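Local coordinates for protein tannase (Lactobacillus plantarum, PDB 3WA7) that probably hydrolyses the galloyl ester bonds of tannins, acting as a serine esterase of the alpha/beta-hydrolase fold, at residues I140-V143 with K144-G148; Q406-K409 with H410-I413; A431-L434 with E435-Y439. All coordinates share one frame; numbering follows the deposited sequence. Where two conformers were deposited one is given.

Interaction 1. Residues I140-V143 with K144-G148; sequences IRYV and KYNQG
Tyr142 and Asn146 meet at the C-terminal end of helix 131-145, one of the helices packed on the central sheet of the alpha/beta-hydrolase fold. The last regular turn is held by backbone bonds: Lys144 N gives a nearly straight bond (174°) to Ile140 O at 2.9 Å, and Tyr145 N reaches Arg141 O at 2.8 Å. Asn146 then leaves helical geometry, and its own N makes only weak bonds, to Tyr142 O and Val143 O.

Apolar contact runs along the flank that faces the sheet. Ile140 and Lys144 lie side by side, with CG2 of Ile140 3.8 Å from CD of Lys144. The lysine chain bends at chi3, and its NZ goes on to a salt bridge with Asp196 and a hydrogen bond with Thr194. Ile140 and Val143 rest on strands 157-160 and 69-72, while Arg141 forms salt bridges with Asp195 and Glu182.

The polar side-chain contact closes the end. With CG anti to the carbonyl carbon (chi1 -78°), Asn146 folds its amide back over the preceding turn, where ND2 donates to Tyr142 O at 2.9 Å. The same amide is tied to the N-terminal segment and the following chain, ND2 to Leu5 O and OD1 to Phe7 N and Arg149 NE. ND2 also sits over the centre of the Tyr142 ring, 3.4 Å above its plane, with ring and amide planes 52° apart.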
# COMPACT_ATOMS: atom_id res chain seq x y z
N ILE A 140 -15.07 -4.54 -4.53
CA ILE A 140 -15.25 -5.64 -3.60
C ILE A 140 -16.74 -5.98 -3.48
O ILE A 140 -17.11 -7.15 -3.48
CB ILE A 140 -14.69 -5.29 -2.21
CG1 ILE A 140 -13.17 -5.11 -2.31
CG2 ILE A 140 -15.05 -6.39 -1.19
CD1 ILE A 140 -12.53 -4.52 -1.05
N ARG A 141 -17.58 -4.96 -3.39
CA ARG A 141 -19.02 -5.21 -3.30
C ARG A 141 -19.53 -5.92 -4.54
O ARG A 141 -20.39 -6.80 -4.45
CB ARG A 141 -19.79 -3.90 -3.08
CG ARG A 141 -19.46 -3.24 -1.77
CD ARG A 141 -20.41 -2.12 -1.40
NE ARG A 141 -20.13 -1.68 -0.04
CZ ARG A 141 -20.93 -0.92 0.69
NH1 ARG A 141 -22.09 -0.51 0.21
NH2 ARG A 141 -20.57 -0.59 1.93
N TYR A 142 -19.00 -5.55 -5.70
CA TYR A 142 -19.41 -6.19 -6.95
C TYR A 142 -19.10 -7.69 -6.88
O TYR A 142 -19.93 -8.53 -7.22
CB TYR A 142 -18.66 -5.59 -8.15
CG TYR A 142 -19.02 -6.26 -9.46
CD1 TYR A 142 -20.14 -5.84 -10.19
CD2 TYR A 142 -18.29 -7.35 -9.94
CE1 TYR A 142 -20.52 -6.50 -11.36
CE2 TYR A 142 -18.66 -8.01 -11.10
CZ TYR A 142 -19.78 -7.59 -11.81
OH TYR A 142 -20.16 -8.26 -12.94
N VAL A 143 -17.89 -8.01 -6.43
CA VAL A 143 -17.46 -9.40 -6.31
C VAL A 143 -18.34 -10.18 -5.34
O VAL A 143 -18.85 -11.25 -5.68
CB VAL A 143 -15.99 -9.49 -5.85
CG1 VAL A 143 -15.63 -10.93 -5.49
CG2 VAL A 143 -15.08 -8.98 -6.95
N LYS A 144 -18.51 -9.65 -4.13
CA LYS A 144 -19.30 -10.33 -3.11
C LYS A 144 -20.78 -10.45 -3.48
O LYS A 144 -21.42 -11.44 -3.15
CB LYS A 144 -19.13 -9.62 -1.76
CG LYS A 144 -17.66 -9.59 -1.31
CD LYS A 144 -17.47 -9.07 0.11
CE LYS A 144 -17.86 -10.11 1.16
NZ LYS A 144 -17.65 -9.58 2.55
N TYR A 145 -21.30 -9.44 -4.18
CA TYR A 145 -22.70 -9.45 -4.61
C TYR A 145 -22.90 -10.60 -5.59
O TYR A 145 -23.99 -11.17 -5.70
CB TYR A 145 -23.04 -8.13 -5.31
CG TYR A 145 -24.45 -8.04 -5.85
CD1 TYR A 145 -25.56 -8.18 -5.01
CD2 TYR A 145 -24.68 -7.77 -7.20
CE1 TYR A 145 -26.86 -8.05 -5.51
CE2 TYR A 145 -25.98 -7.65 -7.71
CZ TYR A 145 -27.06 -7.79 -6.85
OH TYR A 145 -28.34 -7.65 -7.34
N ASN A 146 -21.83 -10.93 -6.30
CA ASN A 146 -21.88 -11.99 -7.30
C ASN A 146 -21.34 -13.34 -6.86
O ASN A 146 -20.87 -14.13 -7.68
CB ASN A 146 -21.17 -11.52 -8.57
CG ASN A 146 -22.04 -10.58 -9.39
OD1 ASN A 146 -23.06 -11.00 -9.94
ND2 ASN A 146 -21.66 -9.31 -9.46
N GLN A 147 -21.41 -13.61 -5.56
CA GLN A 147 -20.96 -14.90 -5.04
C GLN A 147 -21.74 -15.97 -5.81
O GLN A 147 -22.93 -15.81 -6.06
CB GLN A 147 -21.29 -15.00 -3.55
CG GLN A 147 -20.98 -16.35 -2.93
CD GLN A 147 -21.38 -16.42 -1.47
OE1 GLN A 147 -22.54 -16.18 -1.13
NE2 GLN A 147 -20.44 -16.76 -0.60
N GLY A 148 -21.06 -17.05 -6.18
CA GLY A 148 -21.72 -18.12 -6.91
C GLY A 148 -21.63 -17.92 -8.41
O GLY A 148 -21.25 -18.84 -9.15

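Interaction 2. Residues Q406-K409 with H410-I413; sequences QVAK and HWRI
Trp411 turns its indole back onto the loop that leads into its strand, and the conformation of this side chain sets the contact. Its CG stands anti to the carbonyl carbon (chi1 -58°), and chi2 of 65° brings the pyrrole nitrogen round to the backbone of Ala408. NE1 donates to Ala408 O at 2.9 Å in a bent bond, with an angle of 149° at the hydrogen. The indole nitrogen approaches from above the carbonyl plane, and the oxygen in turn lies somewhat out of the ring plane. This bond helps to hold the indole in its rotation and satisfies its N-H in a buried setting.

Val407 meets the same ring edge further along, its CG1 lying in the ring plane at 3.8 Å from Trp411 CZ2; the two side chains cross at about a right angle. Ala408 CB adds a looser apolar contact, 4.5 Å from Trp411 CE2.

Lys409 and His410 form a second, separate pair. The methylene CB of Lys409 stands over the centre of the imidazole in a CH-pi contact, 4.1 Å from the centroid of the His410 ring. The lysine chain bends at chi2 and carries its amine away from the histidine, whose ring also meets Phe198.

Backbone bonds of His410 to Val200 and of Trp411 to Gly440 place this loop-to-strand entry between two parallel neighbours in the central sheet of an alpha/beta-hydrolase.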
# COMPACT_ATOMS: atom_id res chain seq x y z
N GLN A 406 -15.57 -3.71 10.22
CA GLN A 406 -15.26 -5.12 10.39
C GLN A 406 -13.89 -5.26 9.74
O GLN A 406 -13.74 -5.10 8.53
CB GLN A 406 -16.35 -5.97 9.72
CG GLN A 406 -17.69 -5.83 10.45
CD GLN A 406 -18.85 -6.51 9.76
OE1 GLN A 406 -19.14 -6.24 8.59
NE2 GLN A 406 -19.53 -7.40 10.48
N VAL A 407 -12.89 -5.53 10.57
CA VAL A 407 -11.49 -5.63 10.14
C VAL A 407 -11.01 -7.02 9.72
O VAL A 407 -11.30 -8.01 10.39
CB VAL A 407 -10.57 -5.11 11.28
CG1 VAL A 407 -9.12 -5.07 10.82
CG2 VAL A 407 -11.03 -3.73 11.73
N ALA A 408 -10.27 -7.08 8.61
CA ALA A 408 -9.72 -8.34 8.13
C ALA A 408 -8.89 -8.93 9.27
O ALA A 408 -8.21 -8.19 9.99
CB ALA A 408 -8.85 -8.11 6.90
N LYS A 409 -8.92 -10.24 9.43
CA LYS A 409 -8.17 -10.87 10.52
C LYS A 409 -6.74 -11.27 10.19
O LYS A 409 -5.95 -11.57 11.09
CB LYS A 409 -8.94 -12.09 11.03
CG LYS A 409 -10.36 -11.78 11.50
CD LYS A 409 -10.37 -10.68 12.56
CE LYS A 409 -11.79 -10.29 12.95
NZ LYS A 409 -11.82 -9.22 13.99
N HIS A 410 -6.39 -11.25 8.90
CA HIS A 410 -5.05 -11.67 8.48
C HIS A 410 -4.33 -10.62 7.65
O HIS A 410 -4.85 -10.15 6.63
CB HIS A 410 -5.17 -12.96 7.66
CG HIS A 410 -6.07 -13.98 8.29
ND1 HIS A 410 -5.74 -14.65 9.45
CD2 HIS A 410 -7.32 -14.40 7.96
CE1 HIS A 410 -6.74 -15.44 9.80
NE2 HIS A 410 -7.71 -15.31 8.91
N TRP A 411 -3.11 -10.27 8.07
CA TRP A 411 -2.31 -9.25 7.40
C TRP A 411 -0.88 -9.66 7.08
O TRP A 411 -0.22 -10.32 7.89
CB TRP A 411 -2.24 -7.99 8.27
CG TRP A 411 -3.56 -7.38 8.60
CD1 TRP A 411 -4.54 -7.94 9.36
CD2 TRP A 411 -4.05 -6.11 8.17
NE1 TRP A 411 -5.63 -7.09 9.42
CE2 TRP A 411 -5.35 -5.96 8.70
CE3 TRP A 411 -3.53 -5.08 7.38
CZ2 TRP A 411 -6.14 -4.82 8.47
CZ3 TRP A 411 -4.31 -3.94 7.15
CH2 TRP A 411 -5.60 -3.83 7.70
N ARG A 412 -0.39 -9.25 5.92
CA ARG A 412 0.98 -9.51 5.51
C ARG A 412 1.53 -8.18 5.00
O ARG A 412 1.05 -7.64 4.00
CB ARG A 412 1.08 -10.56 4.40
CG ARG A 412 2.53 -10.90 4.04
CD ARG A 412 2.61 -12.08 3.08
NE ARG A 412 3.98 -12.55 2.88
CZ ARG A 412 4.87 -12.00 2.06
NH1 ARG A 412 4.54 -10.93 1.34
NH2 ARG A 412 6.08 -12.51 1.95
N ILE A 413 2.52 -7.65 5.71
CA ILE A 413 3.10 -6.37 5.36
C ILE A 413 4.60 -6.48 5.11
O ILE A 413 5.32 -7.15 5.84
CB ILE A 413 2.88 -5.35 6.50
CG1 ILE A 413 1.39 -5.25 6.82
CG2 ILE A 413 3.47 -4.00 6.11
CD1 ILE A 413 1.08 -4.38 8.02

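Interaction 3. Residues A431-L434 with E435-Y439; sequences AIML and ENHGY
Leu434 and Tyr439 form the close-packed side of this helix end. Their side chains cross at about a right angle, with Leu434 CD2 4.1 Å from Tyr439 CD1, and Leu400 of helix 398-401 touches both. Leu434 also touches Trp411, Ile413 and Ile441, so that it lies between the helix and the sheet. The buried Met433, a selenomethionine, marks the passage to the solvent side: its CG runs alongside the exposed His437 ring, 3.8 Å from ND1.

The chain turns here by a Schellman motif. Tyr439 N returns to Leu434 O at 3.0 Å, Gly438 N bonds to Glu435 O, and Gly438 takes the positive phi of the C-prime position. The turn ends helix 425-436 and leads into strand 440-444, completing a beta-alpha-beta unit with strand 410-414. The His437 side chain adds a further bond to the last turn: ND1 donates to Met433 O at 2.9 Å (162°), with the oxygen in the ring plane. The backbone N of His437 reaches the same oxygen at 3.1 Å from the opposite face of the carbonyl plane, so two donors grip it.

The solvent side is looser and more polar. Glu435 is exposed; its chain bends at chi2 (-74°), and OE2 accepts a hydrogen bond from Asn436 ND2 at 2.9 Å. Asn436 lies beside Ile432, its OD1 3.6 Å from Ile432 CG2 and hydrogen-bonded to Thr275 N. A leucine in place of Asn436 would probably leave the Glu435 carboxylate without this amide donor and Thr275 N without its acceptor.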
# COMPACT_ATOMS: atom_id res chain seq x y z
N ALA A 431 2.25 -2.61 11.92
CA ALA A 431 2.46 -3.99 12.33
C ALA A 431 2.24 -4.21 13.82
O ALA A 431 1.59 -5.17 14.23
CB ALA A 431 3.87 -4.43 11.94
N ILE A 432 2.77 -3.31 14.65
CA ILE A 432 2.61 -3.47 16.09
C ILE A 432 1.19 -3.20 16.53
O ILE A 432 0.66 -3.91 17.39
CB ILE A 432 3.58 -2.55 16.85
CG1 ILE A 432 5.02 -2.98 16.56
CG2 ILE A 432 3.30 -2.61 18.36
CD1 ILE A 432 6.08 -2.10 17.22
N MSE A 433 0.54 -2.19 15.95
CA MSE A 433 -0.83 -1.90 16.33
C MSE A 433 -1.73 -3.08 15.99
O MSE A 433 -2.65 -3.41 16.74
CB MSE A 433 -1.34 -0.63 15.63
CG MSE A 433 -2.66 -0.15 16.19
SE MSE A 433 -3.17 1.59 15.54
CE MSE A 433 -1.48 2.46 15.80
N LEU A 434 -1.46 -3.73 14.86
CA LEU A 434 -2.26 -4.89 14.46
C LEU A 434 -2.09 -6.01 15.48
O LEU A 434 -3.07 -6.62 15.92
CB LEU A 434 -1.83 -5.39 13.08
CG LEU A 434 -2.31 -4.53 11.90
CD1 LEU A 434 -1.55 -4.91 10.63
CD2 LEU A 434 -3.81 -4.72 11.72
N GLU A 435 -0.85 -6.27 15.87
CA GLU A 435 -0.55 -7.31 16.85
C GLU A 435 -1.21 -6.97 18.19
O GLU A 435 -1.79 -7.84 18.84
CB GLU A 435 0.97 -7.45 17.03
CG GLU A 435 1.39 -8.64 17.90
CD GLU A 435 1.14 -8.43 19.38
OE1 GLU A 435 1.16 -9.43 20.14
OE2 GLU A 435 0.93 -7.27 19.81
N ASN A 436 -1.10 -5.71 18.59
CA ASN A 436 -1.66 -5.24 19.85
C ASN A 436 -3.17 -5.46 19.93
O ASN A 436 -3.71 -5.64 21.02
CB ASN A 436 -1.39 -3.74 20.03
CG ASN A 436 0.03 -3.45 20.45
OD1 ASN A 436 0.42 -2.29 20.55
ND2 ASN A 436 0.82 -4.50 20.70
N HIS A 437 -3.85 -5.41 18.79
CA HIS A 437 -5.29 -5.59 18.80
C HIS A 437 -5.75 -7.00 18.44
O HIS A 437 -6.93 -7.22 18.16
CB HIS A 437 -5.96 -4.54 17.90
CG HIS A 437 -5.92 -3.16 18.47
ND1 HIS A 437 -4.80 -2.36 18.41
CD2 HIS A 437 -6.84 -2.46 19.18
CE1 HIS A 437 -5.03 -1.22 19.05
NE2 HIS A 437 -6.26 -1.26 19.53
N GLY A 438 -4.82 -7.94 18.46
CA GLY A 438 -5.16 -9.33 18.19
C GLY A 438 -5.26 -9.82 16.76
O GLY A 438 -5.69 -10.95 16.54
N TYR A 439 -4.87 -9.00 15.80
CA TYR A 439 -4.95 -9.43 14.40
C TYR A 439 -3.71 -10.20 13.98
O TYR A 439 -2.61 -9.97 14.50
CB TYR A 439 -5.15 -8.22 13.48
CG TYR A 439 -6.43 -7.47 13.78
CD1 TYR A 439 -6.41 -6.28 14.51
CD2 TYR A 439 -7.66 -7.96 13.36
CE1 TYR A 439 -7.58 -5.61 14.83
CE2 TYR A 439 -8.85 -7.30 13.67
CZ TYR A 439 -8.80 -6.12 14.40
OH TYR A 439 -9.96 -5.46 14.72

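The three contacts follow one another along the chain without overlap and share one alpha/beta-hydrolase domain. Interactions 2 and 3 are neighbours, their centres 10 Å apart, in one beta-alpha-beta unit: interaction 2 is the loop and first part of strand 410-414, and interaction 3 ends helix 425-436 before edge strand 440-444. They touch directly, Trp411 CE2 lying 3.6 Å from Leu434 CD2, while Tyr439 packs against Val407 and Ala408. Interaction 1 stands apart, its centre 19 Å from interaction 2 and 28 Å from interaction 3, on helix 131-145 against strands 69-72 and 157-160. Two helix ends and one loop-to-strand entry are thus spread along the same central sheet, whose strand ends and following loops probably supply the Ser-His-Asp triad.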